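Local coordinates for protein acetyltransferase, GNAT family (Bacillus anthracis str. Sterne, PDB 3FBU) that binds coenzyme A and probably transfers an acetyl group from acetyl-CoA to an acceptor that is not known, at residues Lys16-Glu19 against Ala20-Tyr24; Glu42-Arg45 against Asn46-Lys50. One frame throughout, in Å; residues are numbered along the deposited sequence.

Interaction 1. Residues Lys16-Glu19 against Ala20-Tyr24; sequences KDWE and AVHEY
W18 and H22 sit one helical turn apart and point the same way. H22 N donates to W18 O at 2.8 Å, the i to i+4 bond of the turn that carries both side chains. From CB, the W18 chain turns with CG between its own N and C (chi1 81°). This sets the indole beside the helix, with its six-membered ring on the side of H22. CE3 of that ring comes 4.2 Å from H22 CB. On one face of the indole, off-centre, E19 CG packs 3.6 Å above the plane. Beyond the two segments, R45 makes a cation-pi contact with the ring system. H22 starts with CB 3.4 Å from W18 O. Its imidazole then leads away, and T44 OG1 satisfies ND1. One residue earlier, V21 N donates to D17 O at 3.2 Å, with an N-H...O angle of 163°. V21 CG2 lies 3.6 Å from that same oxygen. A water accepts from A20 N and donates to K16 O. D17 OD2 accepts a hydrogen bond from E14 N and forms a salt bridge with R11. The i to i+4 bonds are those of an alpha helix, here helix 18-25 of the GNAT domain.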
ATOM      1  N   LYS A  16     -21.676 -17.902  14.385  1.00 22.71           N
ATOM      2  CA  LYS A  16     -22.074 -17.542  13.043  1.00 23.77           C
ATOM      3  C   LYS A  16     -21.200 -16.463  12.405  1.00 23.34           C
ATOM      4  O   LYS A  16     -21.311 -16.225  11.254  1.00 24.36           O
ATOM      5  CB  LYS A  16     -23.534 -17.172  12.936  1.00 23.96           C
ATOM      6  CG  LYS A  16     -23.988 -16.071  13.671  1.00 26.92           C
ATOM      7  CD  LYS A  16     -25.480 -15.963  13.375  1.00 26.57           C
ATOM      8  CE  LYS A  16     -26.196 -15.312  14.497  1.00 28.58           C
ATOM      9  NZ  LYS A  16     -27.381 -14.560  14.149  1.00 28.17           N
ATOM     10  N   ASP A  17     -20.307 -15.846  13.171  1.00 23.14           N
ATOM     11  CA  ASP A  17     -19.335 -14.955  12.560  1.00 22.08           C
ATOM     12  C   ASP A  17     -18.342 -15.641  11.623  1.00 21.65           C
ATOM     13  O   ASP A  17     -17.702 -14.980  10.887  1.00 20.45           O
ATOM     14  CB  ASP A  17     -18.530 -14.227  13.634  1.00 22.13           C
ATOM     15  CG  ASP A  17     -19.360 -13.313  14.499  1.00 20.96           C
ATOM     16  OD1 ASP A  17     -20.278 -12.693  14.015  1.00 19.92           O
ATOM     17  OD2 ASP A  17     -19.069 -13.233  15.659  1.00 22.45           O
ATOM     18  N   TRP A  18     -18.182 -16.961  11.687  1.00 21.04           N
ATOM     19  CA  TRP A  18     -17.085 -17.631  10.979  1.00 21.26           C
ATOM     20  C   TRP A  18     -17.058 -17.375   9.466  1.00 21.03           C
ATOM     21  O   TRP A  18     -15.993 -17.205   8.884  1.00 19.76           O
ATOM     22  CB  TRP A  18     -17.017 -19.126  11.319  1.00 22.85           C
ATOM     23  CG  TRP A  18     -17.944 -20.022  10.593  1.00 23.17           C
ATOM     24  CD1 TRP A  18     -19.138 -20.505  11.051  1.00 24.95           C
ATOM     25  CD2 TRP A  18     -17.721 -20.631   9.326  1.00 23.60           C
ATOM     26  NE1 TRP A  18     -19.695 -21.337  10.127  1.00 24.97           N
ATOM     27  CE2 TRP A  18     -18.848 -21.433   9.050  1.00 25.62           C
ATOM     28  CE3 TRP A  18     -16.696 -20.543   8.366  1.00 25.33           C
ATOM     29  CZ2 TRP A  18     -18.980 -22.146   7.861  1.00 25.51           C
ATOM     30  CZ3 TRP A  18     -16.829 -21.249   7.187  1.00 24.38           C
ATOM     31  CH2 TRP A  18     -17.961 -22.047   6.946  1.00 24.79           C
ATOM     32  N   GLU A  19     -18.225 -17.321   8.832  1.00 20.80           N
ATOM     33  CA  GLU A  19     -18.268 -17.114   7.376  1.00 21.62           C
ATOM     34  C   GLU A  19     -17.697 -15.761   6.953  1.00 19.69           C
ATOM     35  O   GLU A  19     -16.947 -15.692   5.983  1.00 20.84           O
ATOM     36  CB  GLU A  19     -19.683 -17.340   6.810  1.00 22.64           C
ATOM     37  CG  GLU A  19     -20.007 -18.839   6.628  1.00 26.40           C
ATOM     38  CD  GLU A  19     -21.295 -19.122   5.863  1.00 27.50           C
ATOM     39  OE1 GLU A  19     -21.929 -18.168   5.359  1.00 36.95           O
ATOM     40  OE2 GLU A  19     -21.679 -20.317   5.779  1.00 34.48           O
ATOM     41  N   ALA A  20     -18.026 -14.713   7.692  1.00 18.92           N
ATOM     42  CA  ALA A  20     -17.498 -13.360   7.435  1.00 19.85           C
ATOM     43  C   ALA A  20     -15.989 -13.307   7.716  1.00 18.88           C
ATOM     44  O   ALA A  20     -15.227 -12.621   7.018  1.00 19.26           O
ATOM     45  CB  ALA A  20     -18.245 -12.341   8.303  1.00 20.06           C
ATOM     46  N   VAL A  21     -15.548 -14.024   8.735  1.00 18.81           N
ATOM     47  CA  VAL A  21     -14.107 -14.102   9.000  1.00 18.89           C
ATOM     48  C   VAL A  21     -13.395 -14.843   7.870  1.00 19.13           C
ATOM     49  O   VAL A  21     -12.335 -14.404   7.394  1.00 19.20           O
ATOM     50  CB  VAL A  21     -13.833 -14.758  10.358  1.00 18.71           C
ATOM     51  CG1 VAL A  21     -12.303 -15.074  10.559  1.00 16.24           C
ATOM     52  CG2 VAL A  21     -14.347 -13.847  11.455  1.00 16.57           C
ATOM     53  N   HIS A  22     -13.998 -15.936   7.411  1.00 20.08           N
ATOM     54  CA  HIS A  22     -13.399 -16.747   6.362  1.00 20.35           C
ATOM     55  C   HIS A  22     -13.140 -15.966   5.058  1.00 20.73           C
ATOM     56  O   HIS A  22     -12.195 -16.240   4.305  1.00 21.16           O
ATOM     57  CB  HIS A  22     -14.219 -18.009   6.125  1.00 20.82           C
ATOM     58  CG  HIS A  22     -13.501 -19.018   5.301  1.00 20.86           C
ATOM     59  ND1 HIS A  22     -12.408 -19.708   5.776  1.00 20.67           N
ATOM     60  CD2 HIS A  22     -13.683 -19.425   4.020  1.00 21.53           C
ATOM     61  CE1 HIS A  22     -11.957 -20.507   4.825  1.00 22.24           C
ATOM     62  NE2 HIS A  22     -12.713 -20.359   3.750  1.00 21.23           N
ATOM     63  N   GLU A  23     -13.946 -14.951   4.807  1.00 22.07           N
ATOM     64  CA  GLU A  23     -13.787 -14.131   3.619  1.00 22.17           C
ATOM     65  C   GLU A  23     -12.353 -13.573   3.512  1.00 21.35           C
ATOM     66  O   GLU A  23     -11.812 -13.416   2.414  1.00 21.61           O
ATOM     67  CB  GLU A  23     -14.837 -13.008   3.645  1.00 22.38           C
ATOM     68  CG  GLU A  23     -14.839 -12.109   2.427  1.00 25.56           C
ATOM     69  CD  GLU A  23     -15.941 -11.048   2.503  1.00 26.58           C
ATOM     70  OE1 GLU A  23     -16.661 -11.014   3.532  1.00 33.59           O
ATOM     71  OE2 GLU A  23     -16.086 -10.270   1.538  1.00 31.80           O
ATOM     72  N   TYR A  24     -11.730 -13.274   4.655  1.00 20.62           N
ATOM     73  CA  TYR A  24     -10.349 -12.769   4.660  1.00 19.94           C
ATOM     74  C   TYR A  24      -9.296 -13.775   5.146  1.00 19.80           C
ATOM     75  O   TYR A  24      -8.168 -13.724   4.693  1.00 19.95           O
ATOM     76  CB  TYR A  24     -10.238 -11.428   5.402  1.00 19.15           C
ATOM     77  CG  TYR A  24     -10.648 -11.392   6.863  1.00 19.49           C
ATOM     78  CD1 TYR A  24      -9.727 -11.670   7.878  1.00 17.86           C
ATOM     79  CD2 TYR A  24     -11.937 -10.982   7.238  1.00 18.10           C
ATOM     80  CE1 TYR A  24     -10.106 -11.633   9.241  1.00 18.69           C
ATOM     81  CE2 TYR A  24     -12.318 -10.915   8.588  1.00 18.65           C
ATOM     82  CZ  TYR A  24     -11.408 -11.229   9.586  1.00 18.20           C
ATOM     83  OH  TYR A  24     -11.805 -11.152  10.914  1.00 18.48           O
TER
HETATM   84  O   HOH W   1     -20.488 -14.606   9.149  1.00 27.56           O

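Interaction 2. Residues Glu42-Arg45 against Asn46-Lys50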
ATOM      1  N   GLU A  42     -12.543 -25.342   7.838  1.00 24.31           N
ATOM      2  CA  GLU A  42     -12.409 -25.954   9.166  1.00 24.26           C
ATOM      3  C   GLU A  42     -11.484 -25.131  10.084  1.00 22.92           C
ATOM      4  O   GLU A  42     -11.749 -25.031  11.274  1.00 23.30           O
ATOM      5  CB  GLU A  42     -11.903 -27.407   9.107  1.00 24.99           C
ATOM      6  CG  GLU A  42     -11.682 -28.013  10.521  1.00 25.77           C
ATOM      7  CD  GLU A  42     -11.812 -29.544  10.603  1.00 28.74           C
ATOM      8  OE1 GLU A  42     -12.569 -30.134   9.796  1.00 34.97           O
ATOM      9  OE2 GLU A  42     -11.166 -30.151  11.501  1.00 34.57           O
ATOM     10  N   ASP A  43     -10.409 -24.572   9.529  1.00 22.16           N
ATOM     11  CA  ASP A  43      -9.472 -23.730  10.300  1.00 21.70           C
ATOM     12  C   ASP A  43     -10.194 -22.517  10.847  1.00 20.83           C
ATOM     13  O   ASP A  43     -10.068 -22.188  12.028  1.00 20.01           O
ATOM     14  CB  ASP A  43      -8.315 -23.235   9.431  1.00 21.99           C
ATOM     15  CG  ASP A  43      -7.305 -24.326   9.084  1.00 24.67           C
ATOM     16  OD1 ASP A  43      -7.199 -25.306   9.855  1.00 27.21           O
ATOM     17  OD2 ASP A  43      -6.583 -24.152   8.060  1.00 25.80           O
ATOM     18  N   THR A  44     -10.954 -21.835   9.988  1.00 19.66           N
ATOM     19  CA  THR A  44     -11.708 -20.668  10.448  1.00 19.39           C
ATOM     20  C   THR A  44     -12.742 -21.024  11.513  1.00 18.52           C
ATOM     21  O   THR A  44     -12.847 -20.326  12.519  1.00 18.45           O
ATOM     22  CB  THR A  44     -12.343 -19.899   9.311  1.00 18.78           C
ATOM     23  OG1 THR A  44     -11.328 -19.574   8.337  1.00 17.29           O
ATOM     24  CG2 THR A  44     -13.012 -18.581   9.854  1.00 18.96           C
ATOM     25  N   ARG A  45     -13.527 -22.077  11.305  1.00 19.53           N
ATOM     26  CA  ARG A  45     -14.483 -22.526  12.329  1.00 20.28           C
ATOM     27  C   ARG A  45     -13.803 -22.831  13.676  1.00 19.76           C
ATOM     28  O   ARG A  45     -14.297 -22.454  14.764  1.00 18.61           O
ATOM     29  CB  ARG A  45     -15.276 -23.737  11.813  1.00 21.41           C
ATOM     30  CG  ARG A  45     -16.329 -23.403  10.728  1.00 21.23           C
ATOM     31  CD  ARG A  45     -17.196 -24.638  10.390  1.00 26.15           C
ATOM     32  NE  ARG A  45     -16.403 -25.682   9.748  1.00 28.83           N
ATOM     33  CZ  ARG A  45     -16.412 -25.997   8.443  1.00 33.56           C
ATOM     34  NH1 ARG A  45     -17.207 -25.372   7.557  1.00 34.57           N
ATOM     35  NH2 ARG A  45     -15.624 -26.985   8.012  1.00 34.06           N
ATOM     36  N   ASN A  46     -12.662 -23.511  13.601  1.00 19.73           N
ATOM     37  CA  ASN A  46     -11.887 -23.830  14.802  1.00 20.13           C
ATOM     38  C   ASN A  46     -11.426 -22.542  15.508  1.00 19.40           C
ATOM     39  O   ASN A  46     -11.526 -22.414  16.721  1.00 19.72           O
ATOM     40  CB  ASN A  46     -10.645 -24.663  14.432  1.00 20.71           C
ATOM     41  CG  ASN A  46     -10.963 -26.113  14.046  1.00 22.11           C
ATOM     42  OD1 ASN A  46     -12.027 -26.656  14.358  1.00 24.30           O
ATOM     43  ND2 ASN A  46      -9.996 -26.756  13.379  1.00 22.26           N
ATOM     44  N   PHE A  47     -10.918 -21.606  14.728  1.00 19.82           N
ATOM     45  CA  PHE A  47     -10.441 -20.312  15.243  1.00 20.18           C
ATOM     46  C   PHE A  47     -11.561 -19.568  15.976  1.00 19.54           C
ATOM     47  O   PHE A  47     -11.394 -19.134  17.119  1.00 19.65           O
ATOM     48  CB  PHE A  47      -9.888 -19.491  14.084  1.00 20.16           C
ATOM     49  CG  PHE A  47      -9.580 -18.066  14.431  1.00 19.92           C
ATOM     50  CD1 PHE A  47      -8.494 -17.746  15.218  1.00 20.81           C
ATOM     51  CD2 PHE A  47     -10.366 -17.037  13.944  1.00 21.74           C
ATOM     52  CE1 PHE A  47      -8.205 -16.397  15.521  1.00 22.51           C
ATOM     53  CE2 PHE A  47     -10.087 -15.724  14.256  1.00 21.90           C
ATOM     54  CZ  PHE A  47      -8.996 -15.408  15.043  1.00 21.84           C
ATOM     55  N   VAL A  48     -12.721 -19.443  15.335  1.00 19.64           N
ATOM     56  CA  VAL A  48     -13.848 -18.729  15.954  1.00 20.05           C
ATOM     57  C   VAL A  48     -14.304 -19.418  17.220  1.00 20.56           C
ATOM     58  O   VAL A  48     -14.500 -18.778  18.260  1.00 20.97           O
ATOM     59  CB  VAL A  48     -15.037 -18.544  14.953  1.00 19.42           C
ATOM     60  CG1 VAL A  48     -16.239 -17.919  15.666  1.00 19.04           C
ATOM     61  CG2 VAL A  48     -14.560 -17.689  13.741  1.00 18.68           C
ATOM     62  N   ASN A  49     -14.449 -20.746  17.153  1.00 22.28           N
ATOM     63  CA  ASN A  49     -14.859 -21.515  18.311  1.00 23.11           C
ATOM     64  C   ASN A  49     -13.896 -21.336  19.466  1.00 23.66           C
ATOM     65  O   ASN A  49     -14.312 -21.146  20.604  1.00 24.90           O
ATOM     66  CB  ASN A  49     -14.905 -23.004  17.973  1.00 23.29           C
ATOM     67  CG  ASN A  49     -15.138 -23.849  19.204  1.00 25.53           C
ATOM     68  OD1 ASN A  49     -16.248 -23.833  19.765  1.00 30.64           O
ATOM     69  ND2 ASN A  49     -14.087 -24.574  19.660  1.00 27.97           N
ATOM     70  N   LYS A  50     -12.603 -21.418  19.174  1.00 24.77           N
ATOM     71  CA  LYS A  50     -11.580 -21.315  20.216  1.00 25.45           C
ATOM     72  C   LYS A  50     -11.607 -19.952  20.925  1.00 25.66           C
ATOM     73  O   LYS A  50     -11.271 -19.857  22.116  1.00 26.54           O
ATOM     74  CB  LYS A  50     -10.211 -21.545  19.600  1.00 25.92           C
ATOM     75  CG  LYS A  50      -9.049 -21.369  20.545  1.00 26.26           C
ATOM     76  CD  LYS A  50      -7.766 -21.626  19.817  1.00 28.37           C
ATOM     77  CE  LYS A  50      -6.587 -21.409  20.741  1.00 31.54           C
ATOM     78  NZ  LYS A  50      -5.352 -21.604  19.949  1.00 35.13           N
TER
HETATM   79  O   HOH W   2      -9.245 -29.373  12.746  1.00 30.14           O
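E42 and N46 run at an angle to each other on the exposed side of the helix. Their carboxylate and amide planes are turned 78° apart. E42 CG, anti to its own N (chi1 176°), lies 3.5 Å from N46 ND2. A water accepts from N46 ND2 at 2.8 Å. It also lies 2.4 Å from E42 OE2, so short that this half of the bridge is doubtful. The N46 amide folds back over its own turn, with CG 3.1 Å from E42 O. That oxygen is the acceptor for N46 N at 2.9 Å.

T44 and V48 form the buried pair. Their methyls T44 CG2 and V48 CG2 are 4.3 Å apart. V48 CG2 also lies 3.4 Å from T44 O, the acceptor of the bond from V48 N. F47 sends its ring away from the first turn, but T44 O remains at the ring edge, near its plane. Farther out, this ring meets that of H72. The amides of F47 and N49 complete the series of backbone bonds, to D43 O and R45 O. D43 OD2 turns back to T40 N.

The buried side is mostly methyl packing, though the T44 hydroxyl is hydrogen-bonded to helix 18-25. The i to i+4 backbone bonds place each pair one turn apart. The water on ND2 would tend to fix the turn of the exposed N46 amide.

Overall arrangement
From the N terminus, interaction 1 comes first and closes one turn of helix 18-25. Interaction 2 follows in series and closes a turn of helix 41-50. Neither loop encloses or crosses the other. The two helices follow each other in the chain, and their contacts lie with centres 10 Å apart and touch. H22 ND1 to T44 OG1, at 2.8 Å, is a probable hydrogen bond between them. V21 packs on T44, and W18 packs on V48. Helix 18-25 also rests on L69 of strand 68-79. Together these contacts tie the helical pair to the central sheet. The side chains of V21 and F47 are each about 11 Å from the bound coenzyme A, too far for contact.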